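Local coordinates for protein sgbp-b (Bacteroides uniformis, PDB 7K44) that probably binds xyloglucan at the surface of a human gut commensal bacterium, as part of a polysaccharide utilization locus, at residues A[42-47]-A[119-124]; A[64-69]-A[99-104]; A[76-81]-A[95-100]. All coordinates share one frame; numbering follows the deposited sequence.

Contact 1: residues A[42-47]-A[119-124]; sequences PVETGT and FRRTAL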
loop_
_atom_site.group_PDB
_atom_site.type_symbol
_atom_site.label_atom_id
_atom_site.label_comp_id
_atom_site.label_asym_id
_atom_site.label_seq_id
_atom_site.Cartn_x
_atom_site.Cartn_y
_atom_site.Cartn_z
ATOM N N PRO A 42 -16.069 15.430 18.428
ATOM C CA PRO A 42 -17.467 15.101 18.124
ATOM C C PRO A 42 -18.232 16.364 17.779
ATOM O O PRO A 42 -17.822 17.452 18.174
ATOM C CB PRO A 42 -17.975 14.517 19.437
ATOM C CG PRO A 42 -17.174 15.221 20.475
ATOM C CD PRO A 42 -15.798 15.381 19.876
ATOM N N VAL A 43 -19.310 16.215 17.018
ATOM C CA VAL A 43 -20.130 17.356 16.633
ATOM C C VAL A 43 -21.063 17.661 17.799
ATOM O O VAL A 43 -21.957 16.870 18.114
ATOM C CB VAL A 43 -20.910 17.077 15.347
ATOM C CG1 VAL A 43 -21.702 18.301 14.946
ATOM C CG2 VAL A 43 -19.949 16.654 14.228
ATOM N N GLU A 44 -20.839 18.793 18.450
ATOM C CA GLU A 44 -21.658 19.270 19.552
ATOM C C GLU A 44 -22.485 20.459 19.085
ATOM O O GLU A 44 -22.302 20.987 17.985
ATOM C CB GLU A 44 -20.776 19.703 20.732
ATOM C CG GLU A 44 -19.748 18.671 21.197
ATOM C CD GLU A 44 -20.357 17.560 22.039
ATOM O OE1 GLU A 44 -19.652 16.564 22.316
ATOM O OE2 GLU A 44 -21.542 17.682 22.423
ATOM N N THR A 45 -23.418 20.878 19.934
ATOM C CA THR A 45 -24.151 22.100 19.651
ATOM C C THR A 45 -23.178 23.240 19.380
ATOM O O THR A 45 -22.264 23.502 20.166
ATOM C CB THR A 45 -25.052 22.445 20.840
ATOM O OG1 THR A 45 -25.897 21.323 21.126
ATOM C CG2 THR A 45 -25.928 23.659 20.522
ATOM N N GLY A 46 -23.375 23.907 18.245
ATOM C CA GLY A 46 -22.538 25.024 17.868
ATOM C C GLY A 46 -21.311 24.665 17.060
ATOM O O GLY A 46 -20.655 25.575 16.543
ATOM N N THR A 47 -20.971 23.387 16.935
ATOM C CA THR A 47 -19.802 23.008 16.145
ATOM C C THR A 47 -19.991 23.435 14.693
ATOM O O THR A 47 -21.012 23.108 14.084
ATOM C CB THR A 47 -19.591 21.497 16.198
ATOM O OG1 THR A 47 -19.279 21.116 17.541
ATOM C CG2 THR A 47 -18.436 21.099 15.282
ATOM N N PHE A 119 -24.554 11.071 7.886
ATOM C CA PHE A 119 -24.063 11.886 8.986
ATOM C C PHE A 119 -24.019 11.064 10.263
ATOM O O PHE A 119 -24.943 10.291 10.543
ATOM C CB PHE A 119 -24.950 13.134 9.241
ATOM C CG PHE A 119 -24.502 13.935 10.432
ATOM C CD1 PHE A 119 -23.403 14.774 10.339
ATOM C CD2 PHE A 119 -25.118 13.785 11.663
ATOM C CE1 PHE A 119 -22.958 15.475 11.437
ATOM C CE2 PHE A 119 -24.676 14.485 12.767
ATOM C CZ PHE A 119 -23.599 15.335 12.654
ATOM N N ARG A 120 -22.948 11.241 11.037
ATOM C CA ARG A 120 -22.912 10.798 12.424
ATOM C C ARG A 120 -22.110 11.800 13.243
ATOM O O ARG A 120 -21.207 12.466 12.729
ATOM C CB ARG A 120 -22.388 9.365 12.585
ATOM C CG ARG A 120 -21.139 9.069 11.806
ATOM C CD ARG A 120 -20.603 7.671 12.126
ATOM N NE ARG A 120 -20.180 7.550 13.516
ATOM C CZ ARG A 120 -20.522 6.540 14.312
ATOM N NH1 ARG A 120 -21.293 5.564 13.856
ATOM N NH2 ARG A 120 -20.083 6.509 15.563
ATOM N N ARG A 121 -22.463 11.910 14.526
ATOM C CA ARG A 121 -21.888 12.932 15.391
ATOM C C ARG A 121 -20.494 12.600 15.887
ATOM O O ARG A 121 -19.769 13.510 16.293
ATOM C CB ARG A 121 -22.753 13.145 16.632
ATOM C CG ARG A 121 -23.956 14.026 16.456
ATOM C CD ARG A 121 -24.489 14.459 17.817
ATOM N NE ARG A 121 -24.160 13.508 18.874
ATOM C CZ ARG A 121 -23.215 13.696 19.793
ATOM N NH1 ARG A 121 -22.488 14.807 19.788
ATOM N NH2 ARG A 121 -22.987 12.768 20.712
ATOM N N THR A 122 -20.112 11.329 15.901
ATOM C CA THR A 122 -18.835 10.924 16.461
ATOM C C THR A 122 -18.001 10.234 15.395
ATOM O O THR A 122 -18.535 9.639 14.453
ATOM C CB THR A 122 -19.039 9.973 17.644
ATOM O OG1 THR A 122 -19.881 8.891 17.235
ATOM C CG2 THR A 122 -19.701 10.712 18.802
ATOM N N ALA A 123 -16.684 10.335 15.554
ATOM C CA ALA A 123 -15.755 9.729 14.610
ATOM C C ALA A 123 -15.721 8.214 14.783
ATOM O O ALA A 123 -15.800 7.696 15.899
ATOM C CB ALA A 123 -14.357 10.292 14.837
ATOM N N LEU A 124 -15.642 7.506 13.663
ATOM C CA LEU A 124 -15.325 6.084 13.679
ATOM C C LEU A 124 -13.811 5.908 13.786
ATOM O O LEU A 124 -13.047 6.794 13.390
ATOM C CB LEU A 124 -15.806 5.438 12.387
ATOM C CG LEU A 124 -17.325 5.401 12.193
ATOM C CD1 LEU A 124 -17.681 5.034 10.763
ATOM C CD2 LEU A 124 -17.962 4.439 13.165
#
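V43 is gripped by R121 at both ends of its backbone. Its amide N donates to R121 O at 2.8 Å. In return NH1 of the R121 side chain donates to V43 O at 2.7 Å. That oxygen sits at the edge of the guanidinium group, close to its plane, whereas the nitrogen stands above the plane of the carbonyl; at 147° the bond is clearly bent. A kink at chi3 (-26°) turns the arginine chain and carries NH1 to V43, while NE forms a salt bridge with D102. V43 CB lies at the edge of the F119 ring, near its plane, 4.2 Å from CZ. The closely fitted part is V43, with two bonds to R121 and its side chain enclosed by F119, A96, L100 and L49.

Toward solvent the fit is looser. E44 leans its carboxylate over, but OE2 stays 4.0 Å from R121 NH1, too far for a salt bridge, with the two flat groups turned 61° apart. P42, which follows a cis peptide bond, adds a CA-H...O contact to R121 O. From E44 the chain enters a type II turn, in which T47 OG1 accepts from E44 N at 2.9 Å.

The loop joining strands 33-39 and 48-54 is thereby tied to the end of strand 114-120, in the N-terminal two-sheet domain, with L49 of strand 48-54 touching both V43 and F119.

Contact 2: residues A[64-69]-A[99-104]; sequences FTTAVD and GLIDEG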
loop_
_atom_site.group_PDB
_atom_site.type_symbol
_atom_site.label_atom_id
_atom_site.label_comp_id
_atom_site.label_asym_id
_atom_site.label_seq_id
_atom_site.Cartn_x
_atom_site.Cartn_y
_atom_site.Cartn_z
ATOM N N PHE A 64 -31.041 17.886 9.170
ATOM C CA PHE A 64 -30.662 16.527 9.520
ATOM C C PHE A 64 -31.921 15.679 9.635
ATOM O O PHE A 64 -32.965 16.151 10.107
ATOM C CB PHE A 64 -29.932 16.509 10.864
ATOM C CG PHE A 64 -28.625 17.266 10.866
ATOM C CD1 PHE A 64 -28.593 18.630 11.116
ATOM C CD2 PHE A 64 -27.424 16.603 10.643
ATOM C CE1 PHE A 64 -27.380 19.328 11.137
ATOM C CE2 PHE A 64 -26.210 17.294 10.660
ATOM C CZ PHE A 64 -26.198 18.661 10.906
ATOM N N THR A 65 -31.815 14.429 9.196
ATOM C CA THR A 65 -32.935 13.495 9.210
ATOM C C THR A 65 -32.464 12.149 9.743
ATOM O O THR A 65 -31.310 11.757 9.561
ATOM C CB THR A 65 -33.562 13.330 7.817
ATOM O OG1 THR A 65 -34.737 12.506 7.916
ATOM C CG2 THR A 65 -32.609 12.693 6.829
ATOM N N THR A 66 -33.373 11.430 10.405
ATOM C CA THR A 66 -33.059 10.058 10.785
ATOM C C THR A 66 -33.074 9.114 9.590
ATOM O O THR A 66 -32.486 8.028 9.668
ATOM C CB THR A 66 -34.043 9.565 11.846
ATOM O OG1 THR A 66 -35.375 9.890 11.438
ATOM C CG2 THR A 66 -33.746 10.210 13.190
ATOM N N ALA A 67 -33.721 9.501 8.493
ATOM C CA ALA A 67 -33.758 8.669 7.301
ATOM C C ALA A 67 -32.360 8.472 6.725
ATOM O O ALA A 67 -31.506 9.364 6.769
ATOM C CB ALA A 67 -34.647 9.304 6.235
ATOM N N VAL A 68 -32.143 7.280 6.166
ATOM C CA VAL A 68 -30.916 6.928 5.469
ATOM C C VAL A 68 -31.282 6.338 4.114
ATOM O O VAL A 68 -32.428 5.955 3.864
ATOM C CB VAL A 68 -30.062 5.925 6.270
ATOM C CG1 VAL A 68 -29.598 6.545 7.577
ATOM C CG2 VAL A 68 -30.856 4.656 6.531
ATOM N N ASP A 69 -30.287 6.293 3.227
ATOM C CA ASP A 69 -30.376 5.594 1.945
ATOM C C ASP A 69 -31.393 6.203 0.983
ATOM O O ASP A 69 -31.078 6.426 -0.191
ATOM C CB ASP A 69 -30.633 4.097 2.151
ATOM N N GLY A 99 -29.803 19.637 20.016
ATOM C CA GLY A 99 -30.600 18.433 19.874
ATOM C C GLY A 99 -30.265 17.629 18.644
ATOM O O GLY A 99 -31.154 17.011 18.046
ATOM N N LEU A 100 -28.995 17.624 18.248
ATOM C CA LEU A 100 -28.588 16.960 17.020
ATOM C C LEU A 100 -28.735 15.447 17.134
ATOM O O LEU A 100 -28.406 14.846 18.160
ATOM C CB LEU A 100 -27.133 17.314 16.725
ATOM C CG LEU A 100 -26.598 16.898 15.359
ATOM C CD1 LEU A 100 -27.509 17.387 14.255
ATOM C CD2 LEU A 100 -25.195 17.448 15.189
ATOM N N ILE A 101 -29.228 14.834 16.057
ATOM C CA ILE A 101 -29.330 13.382 16.009
ATOM C C ILE A 101 -27.937 12.754 16.085
ATOM O O ILE A 101 -26.920 13.372 15.747
ATOM C CB ILE A 101 -30.058 12.943 14.731
ATOM C CG1 ILE A 101 -29.250 13.347 13.501
ATOM C CG2 ILE A 101 -31.454 13.549 14.673
ATOM C CD1 ILE A 101 -29.766 12.767 12.215
ATOM N N ASP A 102 -27.897 11.500 16.534
ATOM C CA ASP A 102 -26.621 10.798 16.617
ATOM C C ASP A 102 -26.171 10.280 15.258
ATOM O O ASP A 102 -24.970 10.280 14.957
ATOM C CB ASP A 102 -26.714 9.650 17.618
ATOM C CG ASP A 102 -26.664 10.130 19.048
ATOM O OD1 ASP A 102 -26.005 11.162 19.306
ATOM O OD2 ASP A 102 -27.277 9.474 19.914
ATOM N N GLU A 103 -27.111 9.823 14.434
ATOM C CA GLU A 103 -26.790 9.376 13.086
ATOM C C GLU A 103 -28.027 9.423 12.206
ATOM O O GLU A 103 -29.160 9.282 12.678
ATOM C CB GLU A 103 -26.161 7.977 13.043
ATOM C CG GLU A 103 -26.701 6.968 14.035
ATOM C CD GLU A 103 -25.914 5.663 13.987
ATOM O OE1 GLU A 103 -25.766 5.099 12.881
ATOM O OE2 GLU A 103 -25.429 5.213 15.048
ATOM N N GLY A 104 -27.782 9.610 10.917
ATOM C CA GLY A 104 -28.813 9.684 9.907
ATOM C C GLY A 104 -28.235 10.281 8.640
ATOM O O GLY A 104 -27.210 9.811 8.137
HETATM O O HOH W 1 -30.885 7.097 11.795
#
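L100 sets its methyl CD1 squarely over one face of the F64 ring, 3.4 Å from the centroid and only 7° off the ring normal, a CH-pi contact in which all six ring carbons share. Next to it, I101 hooks its side chain toward the base of the F64 side chain: CD1 packs on F64 CB at 4.0 Å and presses close to T65 O, 3.2 Å away. The isoleucine reaches there with CG1 between its backbone N and carbonyl carbon (chi1 64°), from where the extended chi2 sends CD1 on toward the strand.

T65 O also meets the backbone of G104, whose CA makes a CA-H...O contact with it at 3.3 Å. G104, having no side chain, lets the backbones come this close. Beyond it, a water bridges the two segments, donating to T66 O at 2.8 Å and to E103 O at 2.9 Å, while V68 lays CG1 against G104 CA.

In the next shell, T65 OG1 accepts from A67 N in an ST turn and is also bonded to P75 O, which helps to fix the corner after the strand. F119 meets F64 edge-to-face.

Strands 59-65 and 103-110 are antiparallel neighbours, paired here through the T65-S105 backbone bond, with the chain turning a corner at G104; strand 78-80 flanks the former and strand 114-120 the latter.

Contact 3: residues A[76-81]-A[95-100]; sequences VSVEVT and NAPAGL
With CG1 anti to the backbone N (chi1 -161°) and CG2 anti to the carbonyl carbon, V78 spreads its two methyls over different parts of the loop 95-100. CG1 lands on the ring of P97, 3.5 Å from CG, and lies 3.6 Å from A98 O. CG2 takes the other direction and comes to 3.5 Å from G99 O. The valine thus straddles the bend, one branch on the proline and the other beside the glycine carbonyl. V80, two residues on along the same strand, has a similar rotamer (chi1 178°) and offers CG2 to the side of the proline ring, 4.1 Å from P97 CD. Its side chain runs at about a right angle to that of P97, whereas V78 meets the ring at a slant.

P97 is therefore touched by both valines, and its CG also lies 4.0 Å from E79 O between them. No hydrogen bond joins the segments, so the grip is purely van der Waals. At G99, whose O lies by V78 CG2, the loop bends through a positive phi (68°), a conformation that glycine adopts readily. E79 starts away from the loop, and its carboxylate makes a salt bridge with R61.

Strand 78-80 is an outermost strand of its sheet, antiparallel to 59-65, and S77 and V78 form a classic beta bulge opposite F64. The loop that leaves strand 91-95 of the other sheet packs against this edge strand on its way to strand 103-110, and F64 touches P97 and V80.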
loop_
_atom_site.group_PDB
_atom_site.type_symbol
_atom_site.label_atom_id
_atom_site.label_comp_id
_atom_site.label_asym_id
_atom_site.label_seq_id
_atom_site.Cartn_x
_atom_site.Cartn_y
_atom_site.Cartn_z
ATOM N N VAL A 76 -37.981 16.062 8.824
ATOM C CA VAL A 76 -37.092 17.154 9.212
ATOM C C VAL A 76 -36.806 17.014 10.701
ATOM O O VAL A 76 -37.442 17.669 11.534
ATOM C CB VAL A 76 -37.723 18.519 8.873
ATOM C CG1 VAL A 76 -36.767 19.659 9.218
ATOM C CG2 VAL A 76 -38.065 18.582 7.415
ATOM N N SER A 77 -35.853 16.148 11.048
ATOM C CA SER A 77 -35.590 15.836 12.450
ATOM C C SER A 77 -34.982 17.025 13.191
ATOM O O SER A 77 -35.408 17.363 14.303
ATOM C CB SER A 77 -34.697 14.598 12.563
ATOM O OG SER A 77 -35.218 13.508 11.809
ATOM N N VAL A 78 -33.960 17.650 12.610
ATOM C CA VAL A 78 -33.348 18.858 13.164
ATOM C C VAL A 78 -33.056 19.781 11.989
ATOM O O VAL A 78 -32.176 19.486 11.172
ATOM C CB VAL A 78 -32.051 18.570 13.941
ATOM C CG1 VAL A 78 -31.723 19.738 14.856
ATOM C CG2 VAL A 78 -32.152 17.285 14.735
ATOM N N GLU A 79 -33.774 20.901 11.905
ATOM C CA GLU A 79 -33.563 21.827 10.807
ATOM C C GLU A 79 -32.404 22.772 11.118
ATOM O O GLU A 79 -32.152 23.127 12.272
ATOM C CB GLU A 79 -34.824 22.647 10.524
ATOM C CG GLU A 79 -34.677 23.528 9.295
ATOM C CD GLU A 79 -35.962 24.183 8.836
ATOM O OE1 GLU A 79 -36.941 24.211 9.615
ATOM O OE2 GLU A 79 -35.972 24.686 7.691
ATOM N N VAL A 80 -31.692 23.162 10.068
ATOM C CA VAL A 80 -30.688 24.218 10.126
ATOM C C VAL A 80 -31.327 25.462 9.516
ATOM O O VAL A 80 -31.556 25.523 8.302
ATOM C CB VAL A 80 -29.419 23.803 9.372
ATOM C CG1 VAL A 80 -28.398 24.935 9.392
ATOM C CG2 VAL A 80 -28.823 22.536 9.979
ATOM N N THR A 81 -31.640 26.459 10.347
ATOM C CA THR A 81 -32.276 27.667 9.834
ATOM C C THR A 81 -31.290 28.775 9.498
ATOM O O THR A 81 -31.629 29.672 8.713
ATOM C CB THR A 81 -33.308 28.193 10.837
ATOM O OG1 THR A 81 -32.769 28.126 12.165
ATOM C CG2 THR A 81 -34.573 27.349 10.769
ATOM N N ASN A 95 -23.547 26.323 11.921
ATOM C CA ASN A 95 -23.196 25.772 13.225
ATOM C C ASN A 95 -24.231 24.724 13.626
ATOM O O ASN A 95 -25.427 24.903 13.380
ATOM C CB ASN A 95 -23.141 26.884 14.276
ATOM C CG ASN A 95 -22.050 27.896 13.978
ATOM O OD1 ASN A 95 -21.046 27.565 13.348
ATOM N ND2 ASN A 95 -22.257 29.132 14.403
ATOM N N ALA A 96 -23.762 23.629 14.224
ATOM C CA ALA A 96 -24.644 22.501 14.500
ATOM C C ALA A 96 -25.781 22.936 15.416
ATOM O O ALA A 96 -25.525 23.539 16.467
ATOM C CB ALA A 96 -23.867 21.378 15.179
ATOM N N PRO A 97 -27.031 22.637 15.071
ATOM C CA PRO A 97 -28.151 22.984 15.955
ATOM C C PRO A 97 -28.147 22.139 17.220
ATOM O O PRO A 97 -27.511 21.086 17.304
ATOM C CB PRO A 97 -29.388 22.690 15.098
ATOM C CG PRO A 97 -28.912 21.696 14.078
ATOM C CD PRO A 97 -27.476 22.034 13.805
ATOM N N ALA A 98 -28.868 22.636 18.227
ATOM C CA ALA A 98 -29.059 21.865 19.445
ATOM C C ALA A 98 -29.951 20.654 19.173
ATOM O O ALA A 98 -30.744 20.627 18.224
ATOM C CB ALA A 98 -29.674 22.736 20.540
ATOM N N GLY A 99 -29.803 19.637 20.016
ATOM C CA GLY A 99 -30.600 18.433 19.874
ATOM C C GLY A 99 -30.265 17.629 18.644
ATOM O O GLY A 99 -31.154 17.011 18.046
ATOM N N LEU A 100 -28.995 17.624 18.248
ATOM C CA LEU A 100 -28.588 16.960 17.020
ATOM C C LEU A 100 -28.735 15.447 17.134
ATOM O O LEU A 100 -28.406 14.846 18.160
ATOM C CB LEU A 100 -27.133 17.314 16.725
ATOM C CG LEU A 100 -26.598 16.898 15.359
ATOM C CD1 LEU A 100 -27.509 17.387 14.255
ATOM C CD2 LEU A 100 -25.195 17.448 15.189
#

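How the contacts relate
All three contacts lie in the N-terminal two-sheet domain, far from the calcium site, with centres 10 to 12 Å apart. Contacts 1 and 2 are partly buried; contact 3 is a surface contact at a sheet edge. Contacts 2 and 3 share G99 and L100, and each contact draws on different strands of one sheet: 114-120 in contact 1, 59-65 and 103-110 in contact 2, 78-80 in contact 3. Chemistry changes across this sheet: contact 1 is held by direct hydrogen bonds, contact 2 by a methyl on a ring and a bridging water, contact 3 by apolar packing. An F119-G104 backbone bond couples contacts 1 and 2, while backbone bonds from G46 and T47 to A96 join contact 1 to contact 3.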